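Isochorismatase hydrolase (Alkaliphilus metalliredigens, PDB 3HB7) probably acts as a hydrolase, as assigned to members of the isochorismatase family. Local coordinates at residues Leu11-Leu16 / Val123-Val128; His57-His62 / Ser83-Glu88; Tyr96-Arg101 / Thr109-Tyr114; Val132-Thr137 / Asn168-Phe173; Ala145-Thr150 / Asp191-Gly196. All blocks are in the same frame, centred on the assembly; numbering follows the deposited sequence.

Interaction 1: residues Leu11-Leu16 / Val123-Val128; sequences LVIDML and VVLTGV
The two central strands of a six-stranded parallel sheet of the Rossmann-like isochorismatase fold meet here, L11 lying beside L125, V12 beside T126 and I13 beside G127. L11 N bonds to V124 O (2.9 Å), I13 N to T126 O (2.9 Å), and V128 N closes the run on I13 O (3.2 Å). L11 O is gripped twice: T126 N comes nearly head-on to the carbonyl, while T126 OG1 (2.8 Å) drops onto the same oxygen from above the carbonyl plane. OG1 reaches it from the position between the backbone N and the carbonyl carbon, chi1 62°. A valine here would probably leave L11 O with just its backbone donor and set a methyl against it. On the other face, I13 CD1 touches L125 CD1 at 3.7 Å. At G127 the chain turns with positive phi, and any CB would collide with I13 O; selenomethionine M15 folds back to lay SE 3.8 Å from G127 CA. Past the strand end a water bridges D14 OD2 and V128 O, D14 also holding E60 N and K100 NZ. Strands 53-60 and 147-151 flank the pair, and helix 133-143 packs T137 onto L11 and I13.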
# COMPACT_ATOMS: atom_id res chain seq x y z
N LEU E 11 -33.24 32.43 3.49
CA LEU E 11 -31.99 32.98 3.03
C LEU E 11 -31.49 32.21 1.85
O LEU E 11 -31.31 31.04 1.91
CB LEU E 11 -30.97 32.97 4.14
CG LEU E 11 -31.51 33.51 5.45
CD1 LEU E 11 -30.54 33.39 6.56
CD2 LEU E 11 -31.91 34.90 5.29
N VAL E 12 -31.28 32.89 0.75
CA VAL E 12 -30.84 32.23 -0.43
C VAL E 12 -29.40 32.58 -0.61
O VAL E 12 -29.06 33.70 -0.83
CB VAL E 12 -31.67 32.68 -1.61
CG1 VAL E 12 -31.29 31.94 -2.82
CG2 VAL E 12 -33.08 32.47 -1.31
N ILE E 13 -28.56 31.57 -0.47
CA ILE E 13 -27.16 31.81 -0.30
C ILE E 13 -26.31 31.46 -1.48
O ILE E 13 -26.15 30.34 -1.83
CB ILE E 13 -26.64 31.05 0.91
CG1 ILE E 13 -27.21 31.64 2.18
CG2 ILE E 13 -25.18 31.12 0.97
CD1 ILE E 13 -27.40 30.67 3.22
N ASP E 14 -25.77 32.49 -2.07
CA ASP E 14 -24.78 32.40 -3.10
C ASP E 14 -25.13 31.70 -4.39
O ASP E 14 -24.28 31.16 -5.04
CB ASP E 14 -23.50 31.82 -2.52
CG ASP E 14 -22.73 32.82 -1.72
OD1 ASP E 14 -23.03 34.00 -1.76
OD2 ASP E 14 -21.80 32.41 -1.04
N MSE E 15 -26.37 31.78 -4.82
CA MSE E 15 -26.72 31.22 -6.08
C MSE E 15 -26.36 32.26 -7.09
O MSE E 15 -27.18 33.01 -7.52
CB MSE E 15 -28.20 30.92 -6.12
CG MSE E 15 -28.66 29.91 -5.08
SE MSE E 15 -27.94 28.17 -5.18
CE MSE E 15 -28.77 27.65 -6.79
N LEU E 16 -25.10 32.25 -7.46
CA LEU E 16 -24.47 33.30 -8.22
C LEU E 16 -23.85 32.81 -9.51
O LEU E 16 -23.66 31.64 -9.69
CB LEU E 16 -23.39 33.97 -7.40
CG LEU E 16 -23.65 34.31 -5.95
CD1 LEU E 16 -22.43 34.93 -5.35
CD2 LEU E 16 -24.79 35.23 -5.86
N VAL E 123 -35.28 31.35 10.50
CA VAL E 123 -34.60 31.46 9.24
C VAL E 123 -34.52 30.11 8.60
O VAL E 123 -34.31 29.15 9.27
CB VAL E 123 -33.20 32.09 9.38
CG1 VAL E 123 -33.22 33.21 10.34
CG2 VAL E 123 -32.21 31.09 9.78
N VAL E 124 -34.71 30.06 7.31
CA VAL E 124 -34.63 28.81 6.61
C VAL E 124 -33.63 28.86 5.48
O VAL E 124 -33.57 29.80 4.75
CB VAL E 124 -36.02 28.28 6.16
CG1 VAL E 124 -37.14 28.94 6.90
CG2 VAL E 124 -36.20 28.39 4.70
N LEU E 125 -32.83 27.82 5.34
CA LEU E 125 -31.61 27.89 4.57
C LEU E 125 -31.66 27.24 3.23
O LEU E 125 -32.06 26.11 3.10
CB LEU E 125 -30.47 27.26 5.35
CG LEU E 125 -29.82 28.07 6.44
CD1 LEU E 125 -29.56 29.39 5.91
CD2 LEU E 125 -30.72 28.16 7.60
N THR E 126 -31.20 27.96 2.22
CA THR E 126 -31.17 27.47 0.88
C THR E 126 -29.93 27.93 0.19
O THR E 126 -29.38 28.92 0.53
CB THR E 126 -32.39 27.94 0.08
OG1 THR E 126 -32.39 29.35 -0.01
CG2 THR E 126 -33.64 27.51 0.75
N GLY E 127 -29.50 27.21 -0.81
CA GLY E 127 -28.27 27.57 -1.44
C GLY E 127 -27.15 26.61 -1.19
O GLY E 127 -27.33 25.47 -0.86
N VAL E 128 -25.96 27.15 -1.35
CA VAL E 128 -24.76 26.43 -1.55
C VAL E 128 -23.60 27.12 -0.83
O VAL E 128 -23.60 28.31 -0.74
CB VAL E 128 -24.57 26.45 -3.05
CG1 VAL E 128 -23.37 27.15 -3.46
CG2 VAL E 128 -24.71 25.12 -3.64
O HOH W 1 -21.21 29.44 -1.10

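Interaction 2: residues His57-His62 / Ser83-Glu88; sequences HIQEAH and SDFIPE
The F85 ring presents a face to the edge of the H57 imidazole in a T-shaped pair, centroids 5.7 Å apart and planes at 69°. At the rim of the phenyl group, near its plane, I58 O lies 4.1 Å from F85 CE1. The same end of the ring meets two methylene groups obliquely: H57 CB is 3.6 Å from F85 CE1, and Q59 CB is 3.6 Å from F85 CZ. F85 thus pushes its far end against the backbone-proximal carbons of strand 53-60, with H57 and Q59 astride I58, which points its own side chain the other way. The imidazole is held from beyond the contact, as H57 NE2 is hydrogen-bonded to E95. Two residues before F85 a polar bond takes over: S83 OG donates to E60 O at 2.8 Å, only 16° out of the carbonyl plane. S83 reaches it by turning OG anti to its own N, chi1 -153°. E60 N bonds D14 OD1 at the end of strand 8-13. Through F85 and S83 the contact joins strand 53-60 to the long connection that leads from it to its parallel neighbour, strand 96-100, in the alpha/beta sandwich.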
# COMPACT_ATOMS: atom_id res chain seq x y z
N HIS E 57 -31.72 37.58 -0.20
CA HIS E 57 -30.72 37.04 -1.09
C HIS E 57 -29.33 37.46 -0.67
O HIS E 57 -29.05 38.62 -0.50
CB HIS E 57 -30.96 37.48 -2.53
CG HIS E 57 -32.37 37.36 -2.98
ND1 HIS E 57 -32.81 36.33 -3.78
CD2 HIS E 57 -33.44 38.15 -2.76
CE1 HIS E 57 -34.09 36.48 -4.01
NE2 HIS E 57 -34.50 37.57 -3.40
N ILE E 58 -28.47 36.49 -0.50
CA ILE E 58 -27.16 36.74 0.01
C ILE E 58 -26.10 36.41 -0.99
O ILE E 58 -26.02 35.32 -1.49
CB ILE E 58 -26.96 35.98 1.29
CG1 ILE E 58 -28.02 36.43 2.26
CG2 ILE E 58 -25.62 36.27 1.86
CD1 ILE E 58 -28.20 35.56 3.36
N GLN E 59 -25.28 37.39 -1.30
CA GLN E 59 -24.25 37.23 -2.28
C GLN E 59 -22.88 37.57 -1.75
O GLN E 59 -22.69 38.59 -1.14
CB GLN E 59 -24.55 38.09 -3.50
CG GLN E 59 -24.27 39.52 -3.30
CD GLN E 59 -24.70 40.40 -4.42
OE1 GLN E 59 -24.50 40.06 -5.56
NE2 GLN E 59 -25.31 41.49 -4.12
N GLU E 60 -21.93 36.71 -2.02
CA GLU E 60 -20.55 36.95 -1.72
C GLU E 60 -20.07 38.04 -2.62
O GLU E 60 -20.32 38.00 -3.79
CB GLU E 60 -19.75 35.69 -1.97
CG GLU E 60 -18.28 35.83 -1.83
CD GLU E 60 -17.57 34.51 -1.91
OE1 GLU E 60 -16.79 34.31 -2.83
OE2 GLU E 60 -17.79 33.65 -1.07
N ALA E 61 -19.43 39.03 -2.04
CA ALA E 61 -18.94 40.18 -2.74
C ALA E 61 -17.61 40.70 -2.22
O ALA E 61 -17.57 41.68 -1.56
CB ALA E 61 -19.96 41.26 -2.71
N HIS E 62 -16.52 40.04 -2.54
CA HIS E 62 -15.24 40.40 -1.99
C HIS E 62 -14.73 41.67 -2.57
O HIS E 62 -15.14 42.07 -3.61
CB HIS E 62 -14.23 39.30 -2.24
CG HIS E 62 -14.45 38.09 -1.41
ND1 HIS E 62 -13.86 37.90 -0.19
CD2 HIS E 62 -15.21 37.00 -1.61
CE1 HIS E 62 -14.24 36.76 0.32
NE2 HIS E 62 -15.06 36.19 -0.52
N SER E 83 -20.38 37.86 -9.22
CA SER E 83 -21.05 38.16 -7.97
C SER E 83 -22.55 38.12 -8.05
O SER E 83 -23.21 37.86 -7.08
CB SER E 83 -20.61 39.50 -7.44
OG SER E 83 -20.72 39.54 -6.05
N ASP E 84 -23.09 38.41 -9.23
CA ASP E 84 -24.52 38.56 -9.41
C ASP E 84 -25.32 37.29 -9.36
O ASP E 84 -24.82 36.24 -9.63
CB ASP E 84 -24.84 39.30 -10.69
CG ASP E 84 -25.98 40.26 -10.53
OD1 ASP E 84 -26.27 40.65 -9.40
OD2 ASP E 84 -26.59 40.64 -11.53
N PHE E 85 -26.57 37.43 -9.00
CA PHE E 85 -27.46 36.30 -8.95
C PHE E 85 -27.71 35.76 -10.35
O PHE E 85 -27.69 36.48 -11.31
CB PHE E 85 -28.74 36.68 -8.23
CG PHE E 85 -28.51 37.28 -6.90
CD1 PHE E 85 -28.30 36.51 -5.81
CD2 PHE E 85 -28.46 38.63 -6.74
CE1 PHE E 85 -28.05 37.06 -4.62
CE2 PHE E 85 -28.21 39.17 -5.55
CZ PHE E 85 -28.01 38.39 -4.49
N ILE E 86 -27.90 34.47 -10.44
CA ILE E 86 -28.28 33.89 -11.69
C ILE E 86 -29.70 34.30 -11.93
O ILE E 86 -30.47 34.45 -11.01
CB ILE E 86 -28.16 32.40 -11.64
CG1 ILE E 86 -28.92 31.86 -10.46
CG2 ILE E 86 -26.74 32.02 -11.53
CD1 ILE E 86 -29.16 30.45 -10.52
N PRO E 87 -30.06 34.45 -13.19
CA PRO E 87 -31.35 34.98 -13.59
C PRO E 87 -32.45 34.13 -13.08
O PRO E 87 -33.45 34.65 -12.68
CB PRO E 87 -31.29 34.86 -15.09
CG PRO E 87 -29.89 35.05 -15.40
CD PRO E 87 -29.11 34.43 -14.31
N GLU E 88 -32.24 32.84 -13.04
CA GLU E 88 -33.26 31.91 -12.64
C GLU E 88 -33.71 32.22 -11.24
O GLU E 88 -34.84 31.98 -10.89
CB GLU E 88 -32.75 30.49 -12.68
CG GLU E 88 -32.52 29.95 -14.05
CD GLU E 88 -31.21 30.35 -14.62
OE1 GLU E 88 -30.54 31.21 -14.06
OE2 GLU E 88 -30.83 29.81 -15.65

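Interaction 3: residues Tyr96-Arg101 / Thr109-Tyr114; sequences YIVQKR and TDLDLY
Y96 of strand 96-100, outermost in the sheet of this chain, stacks on Y114 of helix 111-117, the first strand and helix of a beta-alpha-beta unit that continues into strand 122-126. This is the tight end. The rings form an offset stack, centroids 4.5 Å apart and planes 12° from parallel, and slide past each other in opposite directions, which brings Y114 CE1 to 3.5 Å from Y96 CB. Y96 CG is anti to the backbone N (chi1 -154°), a turn that lays the ring against the helix and carries its hydroxyl to D110, where OH donates to the syn lone pair of OD1 at 2.7 Å. A leucine in place of Y96 would probably leave D110 OD1 without this donor and Y114 without its stacking partner. V98 CG1 also packs closely, 3.6 Å from T109 CB, whereas V98 CG2 and L111 CD1 meet more loosely, 4.3 Å apart. The hydroxyl end is the wetter side: a water donates to I97 O and to D110 OD2 (2.8 Å), with a weak link to Y96 OH. Y114 OH is hydrogen-bonded to H54. Just ahead of the helix an ST turn fixes T109, whose OG1, also bonded to G105 O, accepts L111 N at 3.2 Å.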
# COMPACT_ATOMS: atom_id res chain seq x y z
N TYR E 96 -34.96 41.89 0.12
CA TYR E 96 -33.71 42.34 0.68
C TYR E 96 -32.49 41.61 0.16
O TYR E 96 -32.52 40.44 -0.08
CB TYR E 96 -33.74 42.30 2.20
CG TYR E 96 -32.79 43.28 2.80
CD1 TYR E 96 -32.94 44.61 2.55
CD2 TYR E 96 -31.74 42.88 3.60
CE1 TYR E 96 -32.10 45.51 3.07
CE2 TYR E 96 -30.89 43.78 4.13
CZ TYR E 96 -31.08 45.11 3.85
OH TYR E 96 -30.26 46.09 4.33
N ILE E 97 -31.42 42.35 0.01
CA ILE E 97 -30.17 41.79 -0.41
C ILE E 97 -29.07 42.05 0.61
O ILE E 97 -28.96 43.13 1.11
CB ILE E 97 -29.78 42.33 -1.78
CG1 ILE E 97 -30.87 41.98 -2.77
CG2 ILE E 97 -28.50 41.75 -2.24
CD1 ILE E 97 -30.67 42.54 -4.09
N VAL E 98 -28.28 41.04 0.90
CA VAL E 98 -27.14 41.19 1.76
C VAL E 98 -25.88 40.81 1.05
O VAL E 98 -25.80 39.78 0.45
CB VAL E 98 -27.25 40.35 2.99
CG1 VAL E 98 -26.16 40.69 3.96
CG2 VAL E 98 -28.54 40.52 3.62
N GLN E 99 -24.87 41.65 1.16
CA GLN E 99 -23.57 41.33 0.62
C GLN E 99 -22.59 41.00 1.71
O GLN E 99 -22.45 41.72 2.65
CB GLN E 99 -23.06 42.46 -0.20
CG GLN E 99 -24.00 42.84 -1.28
CD GLN E 99 -24.18 44.30 -1.39
OE1 GLN E 99 -23.63 44.92 -2.27
NE2 GLN E 99 -24.95 44.87 -0.49
N LYS E 100 -21.90 39.89 1.54
CA LYS E 100 -20.99 39.37 2.52
C LYS E 100 -19.62 39.13 1.92
O LYS E 100 -19.53 38.82 0.77
CB LYS E 100 -21.55 38.08 3.11
CG LYS E 100 -21.58 36.95 2.17
CD LYS E 100 -21.96 35.70 2.83
CE LYS E 100 -22.18 34.61 1.85
NZ LYS E 100 -21.01 33.83 1.46
N ARG E 101 -18.58 39.36 2.70
CA ARG E 101 -17.20 39.10 2.32
C ARG E 101 -16.55 37.89 3.00
O ARG E 101 -15.41 37.63 2.78
CB ARG E 101 -16.33 40.33 2.58
CG ARG E 101 -16.79 41.60 1.94
CD ARG E 101 -16.11 42.86 2.47
NE ARG E 101 -14.70 42.65 2.65
CZ ARG E 101 -13.92 43.33 3.44
NH1 ARG E 101 -14.38 44.31 4.16
NH2 ARG E 101 -12.66 43.00 3.52
N THR E 109 -22.31 41.92 8.46
CA THR E 109 -23.42 42.38 7.68
C THR E 109 -24.52 42.87 8.57
O THR E 109 -24.46 42.77 9.76
CB THR E 109 -24.02 41.29 6.85
OG1 THR E 109 -24.68 40.38 7.70
CG2 THR E 109 -22.99 40.60 6.03
N ASP E 110 -25.56 43.37 7.94
CA ASP E 110 -26.73 43.83 8.63
C ASP E 110 -27.87 42.83 8.61
O ASP E 110 -28.98 43.17 8.87
CB ASP E 110 -27.15 45.17 8.09
CG ASP E 110 -27.78 45.07 6.75
OD1 ASP E 110 -28.78 45.68 6.55
OD2 ASP E 110 -27.30 44.36 5.90
N LEU E 111 -27.58 41.57 8.34
CA LEU E 111 -28.60 40.56 8.25
C LEU E 111 -29.37 40.39 9.54
O LEU E 111 -30.55 40.28 9.51
CB LEU E 111 -28.00 39.24 7.81
CG LEU E 111 -28.85 37.98 7.84
CD1 LEU E 111 -29.98 38.11 6.93
CD2 LEU E 111 -28.10 36.74 7.48
N ASP E 112 -28.70 40.37 10.68
CA ASP E 112 -29.37 40.28 11.95
C ASP E 112 -30.27 41.48 12.18
O ASP E 112 -31.36 41.33 12.67
CB ASP E 112 -28.37 40.15 13.07
CG ASP E 112 -29.00 39.87 14.39
OD1 ASP E 112 -29.85 39.01 14.49
OD2 ASP E 112 -28.63 40.51 15.37
N LEU E 113 -29.81 42.67 11.83
CA LEU E 113 -30.60 43.84 12.03
C LEU E 113 -31.88 43.78 11.21
O LEU E 113 -32.90 44.07 11.71
CB LEU E 113 -29.84 45.12 11.70
CG LEU E 113 -30.66 46.39 11.86
CD1 LEU E 113 -31.02 46.67 13.26
CD2 LEU E 113 -29.96 47.54 11.29
N TYR E 114 -31.80 43.35 9.98
CA TYR E 114 -32.97 43.23 9.16
C TYR E 114 -33.94 42.24 9.75
O TYR E 114 -35.11 42.49 9.77
CB TYR E 114 -32.59 42.80 7.77
CG TYR E 114 -33.74 42.45 6.89
CD1 TYR E 114 -34.30 43.38 6.05
CD2 TYR E 114 -34.25 41.19 6.88
CE1 TYR E 114 -35.34 43.06 5.25
CE2 TYR E 114 -35.28 40.86 6.08
CZ TYR E 114 -35.83 41.80 5.26
OH TYR E 114 -36.88 41.48 4.44
O HOH W 2 -27.77 44.81 3.21

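Interaction 4: residues Val132-Thr137 / Asn168-Phe173; sequences VCVRST and NDLSIF
Two helices of the alpha/beta fold meet where R135, in the first turn of helix 133-143, reaches D169 near the end of helix 160-170. Their link is a salt bridge: NH2 of R135 approaches D169 OD2 near the guanidinium plane, with the carboxylate turned 87° to it. The modelled separation of R135 NH2 and D169 OD2, 2.4 Å, is too short to be taken literally. R135 CG also sits away from a staggered position (chi1 130°), and the chain then bends twice more, so the details of this arm are doubtful. F173 CE2 lies over one face of the guanidinium, 4.3 Å from R135 NH1, and a sodium ion is modelled about 4 Å from the R135 side chain. Beside the salt bridge the contact is apolar and loose: L170 CD1 is 4.4 Å from V134 CG1, and L170 CD2 is 4.4 Å from R135 CA. Within the first helix, T137 fastens to C133 O from both faces of that carbonyl, through its N and its OG1 (2.8 Å). L170 and F173 extend the helix packing onto A138, F173 going on to T139 and L142, while T137 carries the first helix onto L11 and I13 of central strand 8-13.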
# COMPACT_ATOMS: atom_id res chain seq x y z
N VAL E 132 -20.48 24.55 3.86
CA VAL E 132 -19.68 25.72 4.03
C VAL E 132 -20.47 26.94 4.41
O VAL E 132 -20.81 27.11 5.54
CB VAL E 132 -18.88 26.01 2.80
CG1 VAL E 132 -17.95 27.14 3.04
CG2 VAL E 132 -18.12 24.79 2.42
N CYS E 133 -20.75 27.79 3.46
CA CYS E 133 -21.45 29.03 3.72
C CYS E 133 -22.85 28.83 4.26
O CYS E 133 -23.28 29.54 5.11
CB CYS E 133 -21.43 29.97 2.52
SG CYS E 133 -19.85 30.62 2.10
N VAL E 134 -23.55 27.82 3.79
CA VAL E 134 -24.82 27.50 4.35
C VAL E 134 -24.74 27.09 5.80
O VAL E 134 -25.48 27.56 6.61
CB VAL E 134 -25.48 26.39 3.56
CG1 VAL E 134 -26.66 25.90 4.25
CG2 VAL E 134 -25.84 26.84 2.24
N ARG E 135 -23.81 26.23 6.12
CA ARG E 135 -23.65 25.81 7.49
C ARG E 135 -23.27 26.95 8.39
O ARG E 135 -23.71 27.01 9.50
CB ARG E 135 -22.68 24.65 7.60
CG ARG E 135 -21.61 24.82 8.62
CD ARG E 135 -22.04 24.43 9.98
NE ARG E 135 -21.60 23.09 10.27
CZ ARG E 135 -21.26 22.64 11.46
NH1 ARG E 135 -21.29 23.41 12.52
NH2 ARG E 135 -20.89 21.40 11.57
N SER E 136 -22.42 27.83 7.90
CA SER E 136 -21.98 28.97 8.67
C SER E 136 -23.09 29.92 9.03
O SER E 136 -23.15 30.41 10.11
CB SER E 136 -20.96 29.75 7.87
OG SER E 136 -19.73 29.13 7.94
N THR E 137 -23.94 30.19 8.07
CA THR E 137 -25.09 31.03 8.27
C THR E 137 -26.06 30.44 9.26
O THR E 137 -26.59 31.14 10.06
CB THR E 137 -25.74 31.36 6.96
OG1 THR E 137 -24.74 31.75 6.05
CG2 THR E 137 -26.65 32.47 7.11
N ASN E 168 -26.02 16.21 8.00
CA ASN E 168 -25.90 15.52 9.24
C ASN E 168 -25.48 16.44 10.35
O ASN E 168 -26.00 16.40 11.44
CB ASN E 168 -24.93 14.37 9.08
CG ASN E 168 -24.89 13.46 10.28
OD1 ASN E 168 -23.89 13.36 10.93
ND2 ASN E 168 -25.97 12.78 10.55
N ASP E 169 -24.51 17.30 10.08
CA ASP E 169 -24.13 18.29 11.04
C ASP E 169 -25.29 19.22 11.27
O ASP E 169 -25.57 19.57 12.37
CB ASP E 169 -22.95 19.08 10.53
CG ASP E 169 -21.66 18.54 10.99
OD1 ASP E 169 -21.63 17.53 11.67
OD2 ASP E 169 -20.66 19.14 10.67
N LEU E 170 -25.97 19.59 10.21
CA LEU E 170 -27.03 20.56 10.32
C LEU E 170 -28.17 20.06 11.18
O LEU E 170 -28.84 20.82 11.82
CB LEU E 170 -27.48 21.04 8.96
CG LEU E 170 -26.64 22.19 8.46
CD1 LEU E 170 -26.92 22.51 7.08
CD2 LEU E 170 -26.85 23.36 9.29
N SER E 171 -28.35 18.76 11.20
CA SER E 171 -29.41 18.14 11.93
C SER E 171 -29.20 18.16 13.42
O SER E 171 -30.06 17.84 14.17
CB SER E 171 -29.61 16.73 11.43
OG SER E 171 -28.83 15.85 12.17
N ILE E 172 -28.01 18.49 13.84
CA ILE E 172 -27.74 18.64 15.24
C ILE E 172 -28.46 19.82 15.88
O ILE E 172 -28.83 19.78 17.02
CB ILE E 172 -26.24 18.71 15.49
CG1 ILE E 172 -25.57 17.48 14.91
CG2 ILE E 172 -25.95 18.82 16.94
CD1 ILE E 172 -24.12 17.49 15.07
N PHE E 173 -28.56 20.92 15.16
CA PHE E 173 -29.16 22.10 15.73
C PHE E 173 -30.27 22.71 14.91
O PHE E 173 -30.78 23.71 15.28
CB PHE E 173 -28.08 23.12 16.06
CG PHE E 173 -27.23 23.48 14.90
CD1 PHE E 173 -27.47 24.59 14.16
CD2 PHE E 173 -26.20 22.68 14.54
CE1 PHE E 173 -26.69 24.88 13.11
CE2 PHE E 173 -25.43 22.99 13.49
CZ PHE E 173 -25.68 24.08 12.77

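Interaction 5: residues Ala145-Thr150 / Asp191-Gly196; sequences AYKVIT and DPWVGG
With chi1 near 180° (-176°), W193 extends its indole toward strand 147-151, where K147, with chi1 -92° and bends at chi2 and chi3, folds across it. The lysine chain runs over one indole face: CG stands above the six-membered ring, 3.9 Å from its centroid and 12° off the normal, a CH-pi contact. Farther along, K147 CE comes to 3.5 Å from W193 CE3. The chain thereby delivers NZ to D191, whose OD2 makes a long salt bridge with it at 3.6 Å. At the indole edge, in its plane, lie I149 CG1, 3.7 Å from W193 CD1, and the backbone O of V148. D191 does double work, since its OD1 takes W193 N (2.7 Å) from above the carboxylate plane in an Asx turn, which probably helps hold the carboxylate beside the lysine. That bond lies within the type I turn 191-194; a type II turn, 193-196, follows and has G195 at positive phi. I149 CD1 also touches P192 CB at 4.2 Å. This C-terminal loop thus packs on strand 147-151 from the side of K147 and I149, the strand itself set between strands 122-126 and 175-177. W193 extends onto K175, and P192 packs against helix 179-187.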
# COMPACT_ATOMS: atom_id res chain seq x y z
N ALA E 145 -30.18 33.27 18.42
CA ALA E 145 -31.42 32.81 18.99
C ALA E 145 -32.56 32.63 18.01
O ALA E 145 -33.67 32.45 18.40
CB ALA E 145 -31.83 33.68 20.11
N TYR E 146 -32.28 32.70 16.73
CA TYR E 146 -33.26 32.41 15.73
C TYR E 146 -33.49 30.92 15.70
O TYR E 146 -32.67 30.17 16.14
CB TYR E 146 -32.79 32.88 14.37
CG TYR E 146 -32.63 34.36 14.31
CD1 TYR E 146 -33.67 35.18 14.62
CD2 TYR E 146 -31.45 34.93 13.98
CE1 TYR E 146 -33.53 36.52 14.59
CE2 TYR E 146 -31.32 36.26 13.94
CZ TYR E 146 -32.36 37.05 14.25
OH TYR E 146 -32.25 38.38 14.24
N LYS E 147 -34.62 30.52 15.15
CA LYS E 147 -34.94 29.14 14.93
C LYS E 147 -34.51 28.87 13.53
O LYS E 147 -34.69 29.70 12.70
CB LYS E 147 -36.43 28.92 15.04
CG LYS E 147 -36.87 28.55 16.41
CD LYS E 147 -38.20 29.12 16.70
CE LYS E 147 -39.28 28.26 16.14
NZ LYS E 147 -40.52 28.37 16.91
N VAL E 148 -33.92 27.72 13.29
CA VAL E 148 -33.32 27.43 12.00
C VAL E 148 -33.88 26.22 11.31
O VAL E 148 -33.98 25.18 11.88
CB VAL E 148 -31.80 27.23 12.15
CG1 VAL E 148 -31.14 27.22 10.84
CG2 VAL E 148 -31.22 28.29 13.01
N ILE E 149 -34.19 26.37 10.05
CA ILE E 149 -34.65 25.28 9.23
C ILE E 149 -33.73 25.14 8.05
O ILE E 149 -33.36 26.10 7.45
CB ILE E 149 -36.10 25.50 8.77
CG1 ILE E 149 -37.06 25.17 9.87
CG2 ILE E 149 -36.46 24.62 7.66
CD1 ILE E 149 -38.35 25.80 9.70
N THR E 150 -33.38 23.91 7.71
CA THR E 150 -32.53 23.65 6.58
C THR E 150 -33.27 22.82 5.57
O THR E 150 -33.78 21.79 5.89
CB THR E 150 -31.32 22.80 6.96
OG1 THR E 150 -30.73 23.30 8.14
CG2 THR E 150 -30.33 22.82 5.89
N ASP E 191 -46.49 24.50 12.73
CA ASP E 191 -45.17 25.09 12.74
C ASP E 191 -44.20 24.11 12.13
O ASP E 191 -44.10 22.99 12.58
CB ASP E 191 -44.77 25.37 14.17
CG ASP E 191 -43.36 25.86 14.30
OD1 ASP E 191 -42.63 25.89 13.30
OD2 ASP E 191 -42.97 26.22 15.41
N PRO E 192 -43.52 24.54 11.07
CA PRO E 192 -42.62 23.70 10.28
C PRO E 192 -41.38 23.26 11.05
O PRO E 192 -40.78 22.23 10.80
CB PRO E 192 -42.28 24.60 9.10
CG PRO E 192 -43.37 25.56 9.06
CD PRO E 192 -43.66 25.86 10.46
N TRP E 193 -41.02 24.08 12.01
CA TRP E 193 -39.82 23.89 12.76
C TRP E 193 -39.83 22.73 13.74
O TRP E 193 -38.79 22.33 14.21
CB TRP E 193 -39.46 25.16 13.50
CG TRP E 193 -38.20 25.01 14.17
CD1 TRP E 193 -36.99 24.96 13.60
CD2 TRP E 193 -38.00 24.85 15.55
NE1 TRP E 193 -36.03 24.78 14.54
CE2 TRP E 193 -36.63 24.71 15.76
CE3 TRP E 193 -38.85 24.82 16.65
CZ2 TRP E 193 -36.09 24.55 17.00
CZ3 TRP E 193 -38.31 24.65 17.88
CH2 TRP E 193 -36.94 24.53 18.06
N VAL E 194 -41.01 22.22 14.05
CA VAL E 194 -41.21 21.36 15.21
C VAL E 194 -40.42 20.05 15.22
O VAL E 194 -40.38 19.32 14.25
CB VAL E 194 -42.70 21.10 15.44
CG1 VAL E 194 -43.25 20.16 14.40
CG2 VAL E 194 -42.96 20.60 16.82
N GLY E 195 -39.80 19.76 16.35
CA GLY E 195 -38.99 18.57 16.47
C GLY E 195 -37.62 18.68 15.86
O GLY E 195 -36.98 17.70 15.59
N GLY E 196 -37.16 19.90 15.66
CA GLY E 196 -35.84 20.16 15.12
C GLY E 196 -34.66 19.93 16.05
O GLY E 196 -34.80 19.95 17.25

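Interaction 1 lies at the centre of the chain, and the other four contacts all touch it. Interaction 2, centred 10 Å away, joins it through V12 O to I58 N (2.9 Å). Interaction 5 joins from the other flank through L125 N to I149 O (2.8 Å); interactions 2 and 5 stand 26 Å apart, centre to centre, on opposite sides of the chain's centre. Interactions 1, 3 and 4 converge on a cluster consistent with the Asp-Lys-Cys triad of cysteine hydrolases: D14 OD2 is 3.0 Å from K100 NZ, which is 3.5 Å from C133 SG. Interactions 4 and 5 meet where L170 CD1 packs 3.6 Å from T150 CG2.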